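CalsepRRP (PDB 1JY5) is an RNase-related protein of the ribonuclease T2 family, whose members bind and cleave RNA, an activity it has probably lost. Local coordinates at residues F5-L10 / W46-D51; L12-T17 / T38-K43; E134-S139 / E152-A157. All coordinates share one frame; numbering follows the deposited sequence.

Contact 1 (F5-L10 / W46-D51)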
loop_
_atom_site.group_PDB
_atom_site.type_symbol
_atom_site.label_atom_id
_atom_site.label_comp_id
_atom_site.label_asym_id
_atom_site.label_seq_id
_atom_site.Cartn_x
_atom_site.Cartn_y
_atom_site.Cartn_z
ATOM N N PHE A 5 -5.331 13.923 -11.579
ATOM C CA PHE A 5 -4.996 13.774 -10.166
ATOM C C PHE A 5 -3.849 14.704 -9.777
ATOM O O PHE A 5 -3.064 15.133 -10.625
ATOM C CB PHE A 5 -4.642 12.315 -9.857
ATOM C CG PHE A 5 -3.333 11.860 -10.440
ATOM C CD1 PHE A 5 -2.189 11.796 -9.650
ATOM C CD2 PHE A 5 -3.250 11.468 -11.771
ATOM C CE1 PHE A 5 -0.978 11.343 -10.179
ATOM C CE2 PHE A 5 -2.045 11.014 -12.310
ATOM C CZ PHE A 5 -0.907 10.952 -11.512
ATOM N N ASP A 6 -3.749 15.009 -8.490
ATOM C CA ASP A 6 -2.719 15.925 -8.001
ATOM C C ASP A 6 -1.433 15.251 -7.545
ATOM O O ASP A 6 -0.337 15.710 -7.866
ATOM C CB ASP A 6 -3.292 16.759 -6.854
ATOM C CG ASP A 6 -4.432 17.645 -7.298
ATOM O OD1 ASP A 6 -5.432 17.750 -6.556
ATOM O OD2 ASP A 6 -4.319 18.249 -8.388
ATOM N N TYR A 7 -1.565 14.164 -6.796
ATOM C CA TYR A 7 -0.394 13.463 -6.299
ATOM C C TYR A 7 -0.682 11.977 -6.140
ATOM O O TYR A 7 -1.829 11.534 -6.234
ATOM C CB TYR A 7 0.032 14.059 -4.950
ATOM C CG TYR A 7 -0.964 13.793 -3.840
ATOM C CD1 TYR A 7 -0.863 12.647 -3.044
ATOM C CD2 TYR A 7 -2.055 14.644 -3.637
ATOM C CE1 TYR A 7 -1.828 12.349 -2.079
ATOM C CE2 TYR A 7 -3.027 14.355 -2.675
ATOM C CZ TYR A 7 -2.911 13.208 -1.906
ATOM O OH TYR A 7 -3.896 12.897 -0.998
ATOM N N PHE A 8 0.381 11.220 -5.896
ATOM C CA PHE A 8 0.308 9.779 -5.714
ATOM C C PHE A 8 0.402 9.397 -4.237
ATOM O O PHE A 8 1.219 9.951 -3.493
ATOM C CB PHE A 8 1.484 9.097 -6.425
ATOM C CG PHE A 8 1.286 8.871 -7.894
ATOM C CD1 PHE A 8 2.180 9.406 -8.819
ATOM C CD2 PHE A 8 0.264 8.046 -8.349
ATOM C CE1 PHE A 8 2.066 9.107 -10.176
ATOM C CE2 PHE A 8 0.142 7.740 -9.701
ATOM C CZ PHE A 8 1.043 8.271 -10.615
ATOM N N THR A 9 -0.438 8.462 -3.804
ATOM C CA THR A 9 -0.346 7.959 -2.438
ATOM C C THR A 9 0.069 6.498 -2.566
ATOM O O THR A 9 -0.606 5.718 -3.239
ATOM C CB THR A 9 -1.698 8.010 -1.666
ATOM O OG1 THR A 9 -1.973 9.354 -1.253
ATOM C CG2 THR A 9 -1.649 7.104 -0.424
ATOM N N LEU A 10 1.205 6.131 -1.976
ATOM C CA LEU A 10 1.619 4.728 -1.999
ATOM C C LEU A 10 1.158 4.197 -0.644
ATOM O O LEU A 10 1.684 4.593 0.391
ATOM C CB LEU A 10 3.148 4.567 -2.128
ATOM C CG LEU A 10 3.700 3.135 -1.975
ATOM C CD1 LEU A 10 3.138 2.247 -3.070
ATOM C CD2 LEU A 10 5.237 3.116 -2.034
ATOM N N TRP A 46 -2.313 5.104 -5.290
ATOM C CA TRP A 46 -3.512 5.857 -5.596
ATOM C C TRP A 46 -3.373 7.276 -6.147
ATOM O O TRP A 46 -2.752 8.135 -5.518
ATOM C CB TRP A 46 -4.401 5.931 -4.344
ATOM C CG TRP A 46 -4.647 4.619 -3.631
ATOM C CD1 TRP A 46 -4.773 3.382 -4.197
ATOM C CD2 TRP A 46 -4.868 4.441 -2.223
ATOM N NE1 TRP A 46 -5.061 2.444 -3.227
ATOM C CE2 TRP A 46 -5.124 3.067 -2.008
ATOM C CE3 TRP A 46 -4.875 5.310 -1.121
ATOM C CZ2 TRP A 46 -5.385 2.538 -0.740
ATOM C CZ3 TRP A 46 -5.138 4.778 0.150
ATOM C CH2 TRP A 46 -5.387 3.405 0.322
ATOM N N PRO A 47 -3.920 7.530 -7.352
ATOM C CA PRO A 47 -3.833 8.892 -7.889
ATOM C C PRO A 47 -4.843 9.618 -6.994
ATOM O O PRO A 47 -5.989 9.173 -6.871
ATOM C CB PRO A 47 -4.349 8.742 -9.321
ATOM C CG PRO A 47 -3.954 7.335 -9.678
ATOM C CD PRO A 47 -4.325 6.581 -8.404
ATOM N N ASP A 48 -4.431 10.705 -6.356
ATOM C CA ASP A 48 -5.325 11.421 -5.445
ATOM C C ASP A 48 -5.431 12.912 -5.726
ATOM O O ASP A 48 -4.635 13.474 -6.472
ATOM C CB ASP A 48 -4.861 11.238 -3.986
ATOM C CG ASP A 48 -5.125 9.836 -3.446
ATOM O OD1 ASP A 48 -6.197 9.262 -3.746
ATOM O OD2 ASP A 48 -4.269 9.311 -2.703
ATOM N N TYR A 49 -6.422 13.539 -5.106
ATOM C CA TYR A 49 -6.654 14.974 -5.227
ATOM C C TYR A 49 -6.234 15.628 -3.910
ATOM O O TYR A 49 -6.396 15.041 -2.836
ATOM C CB TYR A 49 -8.132 15.254 -5.463
ATOM C CG TYR A 49 -8.638 14.865 -6.829
ATOM C CD1 TYR A 49 -9.886 14.267 -6.976
ATOM C CD2 TYR A 49 -7.888 15.128 -7.980
ATOM C CE1 TYR A 49 -10.382 13.935 -8.234
ATOM C CE2 TYR A 49 -8.376 14.802 -9.244
ATOM C CZ TYR A 49 -9.623 14.207 -9.361
ATOM O OH TYR A 49 -10.122 13.885 -10.604
ATOM N N ASP A 50 -5.710 16.844 -3.996
ATOM C CA ASP A 50 -5.261 17.571 -2.815
ATOM C C ASP A 50 -6.355 17.795 -1.772
ATOM O O ASP A 50 -6.061 17.881 -0.579
ATOM C CB ASP A 50 -4.680 18.935 -3.214
ATOM C CG ASP A 50 -3.403 18.819 -4.025
ATOM O OD1 ASP A 50 -2.546 17.980 -3.670
ATOM O OD2 ASP A 50 -3.248 19.582 -5.006
ATOM N N ASP A 51 -7.609 17.888 -2.211
ATOM C CA ASP A 51 -8.709 18.141 -1.278
ATOM C C ASP A 51 -9.169 16.924 -0.481
ATOM O O ASP A 51 -10.142 17.000 0.266
ATOM C CB ASP A 51 -9.903 18.782 -2.008
ATOM C CG ASP A 51 -10.528 17.872 -3.055
ATOM O OD1 ASP A 51 -11.363 18.378 -3.838
ATOM O OD2 ASP A 51 -10.205 16.662 -3.101
HETATM O O HOH W 1 -8.020 18.866 -4.774
HETATM O O HOH W 2 -6.965 12.507 -1.587
#
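Y7, F8 and T9 run antiparallel to D48, P47 and W46, with the two short strands at 142° to each other. T9 and W46 exchange a pair of backbone hydrogen bonds, and D48 N donates to Y7 O at 2.7 Å. At the other end the pairing slips by a residue: D48 O accepts from D6 N at 2.7 Å and from Y7 N at 3.2 Å, so D6 and Y7 both face D48 in a classic beta bulge. On the face carrying Y7, T9 and D48, the tyrosine CG sits between its backbone N and carbonyl carbon (chi1 68°), which folds the ring across the neighbouring strand. D48 CB then lies over one ring face, 3.9 Å from the centroid of the Y7 ring, a CH-pi contact. The D48 carboxylate reaches on to T9, whose OG1 donates to D48 OD2 at 2.7 Å. A water links Y7 OH to Y49 O. Were a leucine here instead, D48 CB would probably lose its aromatic floor and Y49 O its water bridge to the first segment. P47 CB covers the F5 ring on the opposite side of the sheet, while F5 CE1 rests over the centre of the F8 ring. Within the bulge, D6 OD1 uses its anti lone pair to take D50 N at 2.7 Å. That brings the two carboxylates into a stack, planes 9° apart, with D6 OD1 3.2 Å from D50 OD2, a like-charge approach that K3, outside both segments and paired with D6, probably eases. Strand 174-182 bonds to the other edge of strand 7-14 through F182 and I180, and helix 97-106 meets the W46 indole with E101 at NE1 and H105 stacked on the ring.

Contact 2 (L12-T17 / T38-K43)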
loop_
_atom_site.group_PDB
_atom_site.type_symbol
_atom_site.label_atom_id
_atom_site.label_comp_id
_atom_site.label_asym_id
_atom_site.label_seq_id
_atom_site.Cartn_x
_atom_site.Cartn_y
_atom_site.Cartn_z
ATOM N N LEU A 12 0.723 1.111 1.981
ATOM C CA LEU A 12 1.348 -0.167 2.306
ATOM C C LEU A 12 0.592 -0.837 3.451
ATOM O O LEU A 12 0.142 -0.173 4.383
ATOM C CB LEU A 12 2.808 0.062 2.706
ATOM C CG LEU A 12 3.657 0.829 1.681
ATOM C CD1 LEU A 12 5.039 1.104 2.254
ATOM C CD2 LEU A 12 3.757 0.024 0.388
ATOM N N THR A 13 0.465 -2.154 3.380
ATOM C CA THR A 13 -0.252 -2.907 4.397
ATOM C C THR A 13 0.700 -3.712 5.273
ATOM O O THR A 13 1.613 -4.363 4.765
ATOM C CB THR A 13 -1.240 -3.892 3.747
ATOM O OG1 THR A 13 -2.127 -3.175 2.881
ATOM C CG2 THR A 13 -2.045 -4.623 4.806
ATOM N N TRP A 14 0.495 -3.663 6.584
ATOM C CA TRP A 14 1.335 -4.440 7.490
ATOM C C TRP A 14 0.705 -5.833 7.504
ATOM O O TRP A 14 -0.382 -6.033 8.049
ATOM C CB TRP A 14 1.342 -3.823 8.890
ATOM C CG TRP A 14 2.227 -4.576 9.851
ATOM C CD1 TRP A 14 1.830 -5.457 10.818
ATOM C CD2 TRP A 14 3.661 -4.551 9.896
ATOM N NE1 TRP A 14 2.928 -5.982 11.465
ATOM C CE2 TRP A 14 4.064 -5.445 10.917
ATOM C CE3 TRP A 14 4.645 -3.864 9.173
ATOM C CZ2 TRP A 14 5.409 -5.666 11.232
ATOM C CZ3 TRP A 14 5.984 -4.083 9.485
ATOM C CH2 TRP A 14 6.353 -4.982 10.509
ATOM N N SER A 15 1.394 -6.792 6.892
ATOM C CA SER A 15 0.885 -8.157 6.777
ATOM C C SER A 15 0.454 -8.796 8.095
ATOM O O SER A 15 -0.533 -9.537 8.140
ATOM C CB SER A 15 1.924 -9.056 6.093
ATOM O OG SER A 15 3.029 -9.311 6.942
ATOM N N GLY A 16 1.191 -8.505 9.160
ATOM C CA GLY A 16 0.876 -9.074 10.461
ATOM C C GLY A 16 -0.477 -8.654 11.004
ATOM O O GLY A 16 -1.158 -9.430 11.671
ATOM N N THR A 17 -0.882 -7.427 10.709
ATOM C CA THR A 17 -2.157 -6.921 11.200
ATOM C C THR A 17 -3.326 -7.429 10.360
ATOM O O THR A 17 -4.479 -7.433 10.802
ATOM C CB THR A 17 -2.149 -5.386 11.204
ATOM O OG1 THR A 17 -1.101 -4.931 12.065
ATOM C CG2 THR A 17 -3.477 -4.832 11.690
ATOM N N THR A 38 7.049 -11.266 8.238
ATOM C CA THR A 38 6.048 -10.236 8.429
ATOM C C THR A 38 6.631 -8.886 8.024
ATOM O O THR A 38 7.793 -8.597 8.299
ATOM C CB THR A 38 5.601 -10.200 9.897
ATOM O OG1 THR A 38 5.081 -11.486 10.260
ATOM C CG2 THR A 38 4.524 -9.145 10.107
ATOM N N GLY A 39 5.826 -8.064 7.357
ATOM C CA GLY A 39 6.303 -6.760 6.929
ATOM C C GLY A 39 5.293 -6.048 6.054
ATOM O O GLY A 39 4.160 -6.506 5.908
ATOM N N PHE A 40 5.693 -4.925 5.466
ATOM C CA PHE A 40 4.782 -4.173 4.606
ATOM C C PHE A 40 4.714 -4.712 3.188
ATOM O O PHE A 40 5.738 -5.050 2.599
ATOM C CB PHE A 40 5.195 -2.695 4.518
ATOM C CG PHE A 40 4.872 -1.894 5.741
ATOM C CD1 PHE A 40 5.875 -1.523 6.632
ATOM C CD2 PHE A 40 3.562 -1.511 6.004
ATOM C CE1 PHE A 40 5.579 -0.778 7.771
ATOM C CE2 PHE A 40 3.253 -0.767 7.141
ATOM C CZ PHE A 40 4.266 -0.400 8.026
ATOM N N THR A 41 3.501 -4.804 2.652
ATOM C CA THR A 41 3.299 -5.218 1.268
ATOM C C THR A 41 2.440 -4.123 0.646
ATOM O O THR A 41 1.872 -3.285 1.352
ATOM C CB THR A 41 2.567 -6.590 1.114
ATOM O OG1 THR A 41 1.305 -6.548 1.789
ATOM C CG2 THR A 41 3.423 -7.722 1.661
ATOM N N ILE A 42 2.340 -4.124 -0.675
ATOM C CA ILE A 42 1.572 -3.094 -1.359
ATOM C C ILE A 42 0.061 -3.225 -1.246
ATOM O O ILE A 42 -0.514 -4.278 -1.517
ATOM C CB ILE A 42 1.927 -3.041 -2.867
ATOM C CG1 ILE A 42 3.435 -2.803 -3.036
ATOM C CG2 ILE A 42 1.153 -1.908 -3.540
ATOM C CD1 ILE A 42 3.933 -2.990 -4.462
ATOM N N LYS A 43 -0.573 -2.145 -0.812
ATOM C CA LYS A 43 -2.021 -2.098 -0.749
ATOM C C LYS A 43 -2.391 -1.518 -2.119
ATOM O O LYS A 43 -3.206 -2.085 -2.859
ATOM C CB LYS A 43 -2.486 -1.169 0.370
ATOM C CG LYS A 43 -3.973 -0.887 0.360
ATOM C CD LYS A 43 -4.787 -2.158 0.492
ATOM C CE LYS A 43 -6.260 -1.825 0.419
ATOM N NZ LYS A 43 -7.118 -3.033 0.506
#
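W14 and F40 mark a buried antiparallel strand pairing, where strand 7-14 runs out into the short helix 15-18 beside the start of strand 40-48. Strands 12-14 and 40-43 run at 135° to each other. T13 and T41 form the hydrogen-bonded pair, T13 N giving to T41 O at 2.7 Å and T41 N returning to T13 O at 2.9 Å. At the neighbouring non-hydrogen-bonded pair, W14 with F40, F40 CA makes a CA-H...O contact to T13 O. W14, with CG anti to its backbone N (chi1 -179°), turns its indole edge-on toward the F40 ring. The benzo edge points at the phenyl face, W14 CE3 standing over the ring centre, in a T-shaped stack with planes 74° apart. G39 CA meanwhile sits over a face of the indole, 4.0 Å from the centroid of the W14 six-membered ring. The turn into the helix is tied to the same glycine twice: S15 N donates to G39 O at 2.9 Å, and G39 N to S15 OG at 3.1 Å. A CB on G16 would come too close to T38 CG2. P205 O takes the indole NE1 of W14, and F40 also packs on I132 and V178. The pair belongs to the central antiparallel sheet of the RNase T2 fold; K43, partway along strand 40-48, probably occupies the position where active relatives carry a histidine in their HGLWP motif.

Contact 3 (E134-S139 / E152-A157)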
loop_
_atom_site.group_PDB
_atom_site.type_symbol
_atom_site.label_atom_id
_atom_site.label_comp_id
_atom_site.label_asym_id
_atom_site.label_seq_id
_atom_site.Cartn_x
_atom_site.Cartn_y
_atom_site.Cartn_z
ATOM N N GLU A 134 12.371 -1.878 6.332
ATOM C CA GLU A 134 13.789 -1.769 6.668
ATOM C C GLU A 134 14.055 -0.520 7.504
ATOM O O GLU A 134 14.880 -0.534 8.418
ATOM C CB GLU A 134 14.639 -1.720 5.391
ATOM C CG GLU A 134 16.138 -1.553 5.643
ATOM C CD GLU A 134 16.951 -1.417 4.362
ATOM O OE1 GLU A 134 16.886 -2.331 3.513
ATOM O OE2 GLU A 134 17.660 -0.398 4.207
ATOM N N ILE A 135 13.359 0.565 7.184
ATOM C CA ILE A 135 13.531 1.807 7.925
ATOM C C ILE A 135 13.103 1.615 9.378
ATOM O O ILE A 135 13.776 2.077 10.301
ATOM C CB ILE A 135 12.709 2.950 7.302
ATOM C CG1 ILE A 135 13.336 3.365 5.966
ATOM C CG2 ILE A 135 12.644 4.135 8.262
ATOM C CD1 ILE A 135 12.542 4.411 5.203
ATOM N N LEU A 136 11.985 0.929 9.582
ATOM C CA LEU A 136 11.503 0.689 10.936
ATOM C C LEU A 136 12.420 -0.271 11.692
ATOM O O LEU A 136 12.767 -0.019 12.845
ATOM C CB LEU A 136 10.076 0.131 10.912
ATOM C CG LEU A 136 8.971 1.081 10.443
ATOM C CD1 LEU A 136 7.623 0.408 10.648
ATOM C CD2 LEU A 136 9.032 2.394 11.220
ATOM N N SER A 137 12.824 -1.359 11.044
ATOM C CA SER A 137 13.692 -2.335 11.693
ATOM C C SER A 137 15.002 -1.716 12.175
ATOM O O SER A 137 15.459 -2.001 13.282
ATOM C CB SER A 137 13.984 -3.510 10.752
ATOM O OG SER A 137 14.603 -3.078 9.556
ATOM N N GLU A 138 15.600 -0.861 11.354
ATOM C CA GLU A 138 16.855 -0.221 11.729
ATOM C C GLU A 138 16.666 0.806 12.848
ATOM O O GLU A 138 17.638 1.355 13.366
ATOM C CB GLU A 138 17.492 0.440 10.504
ATOM C CG GLU A 138 17.663 -0.520 9.334
ATOM C CD GLU A 138 18.348 0.117 8.147
ATOM O OE1 GLU A 138 18.086 1.309 7.876
ATOM O OE2 GLU A 138 19.133 -0.580 7.471
ATOM N N SER A 139 15.415 1.066 13.219
ATOM C CA SER A 139 15.128 2.019 14.288
ATOM C C SER A 139 14.587 1.344 15.542
ATOM O O SER A 139 14.119 2.015 16.465
ATOM C CB SER A 139 14.135 3.081 13.814
ATOM O OG SER A 139 14.800 4.128 13.132
ATOM N N GLU A 152 4.471 8.101 17.663
ATOM C CA GLU A 152 5.338 9.243 17.391
ATOM C C GLU A 152 6.740 8.774 17.037
ATOM O O GLU A 152 7.437 9.414 16.247
ATOM C CB GLU A 152 5.376 10.191 18.603
ATOM C CG GLU A 152 6.052 9.634 19.853
ATOM C CD GLU A 152 7.569 9.758 19.826
ATOM O OE1 GLU A 152 8.237 9.077 20.635
ATOM O OE2 GLU A 152 8.096 10.541 19.006
ATOM N N GLY A 153 7.142 7.649 17.623
ATOM C CA GLY A 153 8.453 7.091 17.353
ATOM C C GLY A 153 8.516 6.453 15.976
ATOM O O GLY A 153 9.524 6.559 15.281
ATOM N N ILE A 154 7.442 5.776 15.584
ATOM C CA ILE A 154 7.398 5.150 14.268
ATOM C C ILE A 154 7.347 6.259 13.218
ATOM O O ILE A 154 8.032 6.195 12.196
ATOM C CB ILE A 154 6.168 4.234 14.134
ATOM C CG1 ILE A 154 6.354 3.010 15.038
ATOM C CG2 ILE A 154 5.964 3.834 12.675
ATOM C CD1 ILE A 154 5.184 2.053 15.048
ATOM N N MET A 155 6.539 7.278 13.498
ATOM C CA MET A 155 6.377 8.442 12.628
ATOM C C MET A 155 7.720 9.143 12.421
ATOM O O MET A 155 8.146 9.385 11.290
ATOM C CB MET A 155 5.408 9.446 13.263
ATOM C CG MET A 155 3.979 8.964 13.433
ATOM S SD MET A 155 3.067 8.976 11.896
ATOM C CE MET A 155 2.297 10.610 11.938
ATOM N N SER A 156 8.376 9.473 13.530
ATOM C CA SER A 156 9.663 10.157 13.492
ATOM C C SER A 156 10.723 9.339 12.767
ATOM O O SER A 156 11.549 9.886 12.037
ATOM C CB SER A 156 10.132 10.472 14.918
ATOM O OG SER A 156 11.412 11.085 14.906
ATOM N N ALA A 157 10.702 8.028 12.967
ATOM C CA ALA A 157 11.671 7.158 12.311
ATOM C C ALA A 157 11.511 7.252 10.793
ATOM O O ALA A 157 12.489 7.411 10.066
ATOM C CB ALA A 157 11.482 5.712 12.773
#
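A157 and L136 bury the most surface where the end of helix 132-137 meets helix 151-162, and I154, one turn before A157, comes third. The methyl of A157 points at the other segment and is met by S139, whose OG lies 3.7 Å from A157 CB and whose own CB is little farther off. L136 brings its CD2 end to the other helix. Its chain is extended, with CD1 anti to CA (chi2 -173°), and the other branch, CD2, does the touching: it reaches I154 CG2 at 3.7 Å and brushes A157 CB at 4.4 Å. CD2 thus faces both residues, I154 more closely. In I154 the torsion chi1 of -69° sets CG2 anti to the backbone N, and this short methyl rather than the longer CG1 arm receives L136. I135 adds a glancing touch, its CG2 resting 3.7 Å from A157 O, a carbonyl that S160 OG hydrogen-bonds. Near the end of helix 132-137, S139 N donates to L136 O at 2.9 Å, which helps hold S139 where it can cover the alanine. Y141, in the connection between the helices, packs on L136, I154 and A157 alike, and I158 extends the apolar seam along the second helix. The segments thus meet mostly through aliphatic carbons, with a serine hydroxyl and a carbonyl oxygen also touching; shape and exclusion of water, rather than directed bonds, probably hold this small interface.

How the contacts relate
Along the chain, contacts 1 and 2 come first, followed by contact 3. The first two use opposite ends of the same antiparallel strand pair, 7-14 with 40-48, their centres about 21 Å apart; contact 2 is at the end next to the connection between the strands, contact 1 at the far end, where strand 7-14 begins and strand 40-48 finishes. Contact 3 joins helices 132-137 and 151-162, its centre about 15 Å from that of contact 2 and about 24 Å from that of contact 1. F40 CE1 and L136 CD1, 3.7 Å apart, pack the sheet against helix 132-137. L136 thus links sheet and helices at contact 2, while contact 1 stands apart from contact 3.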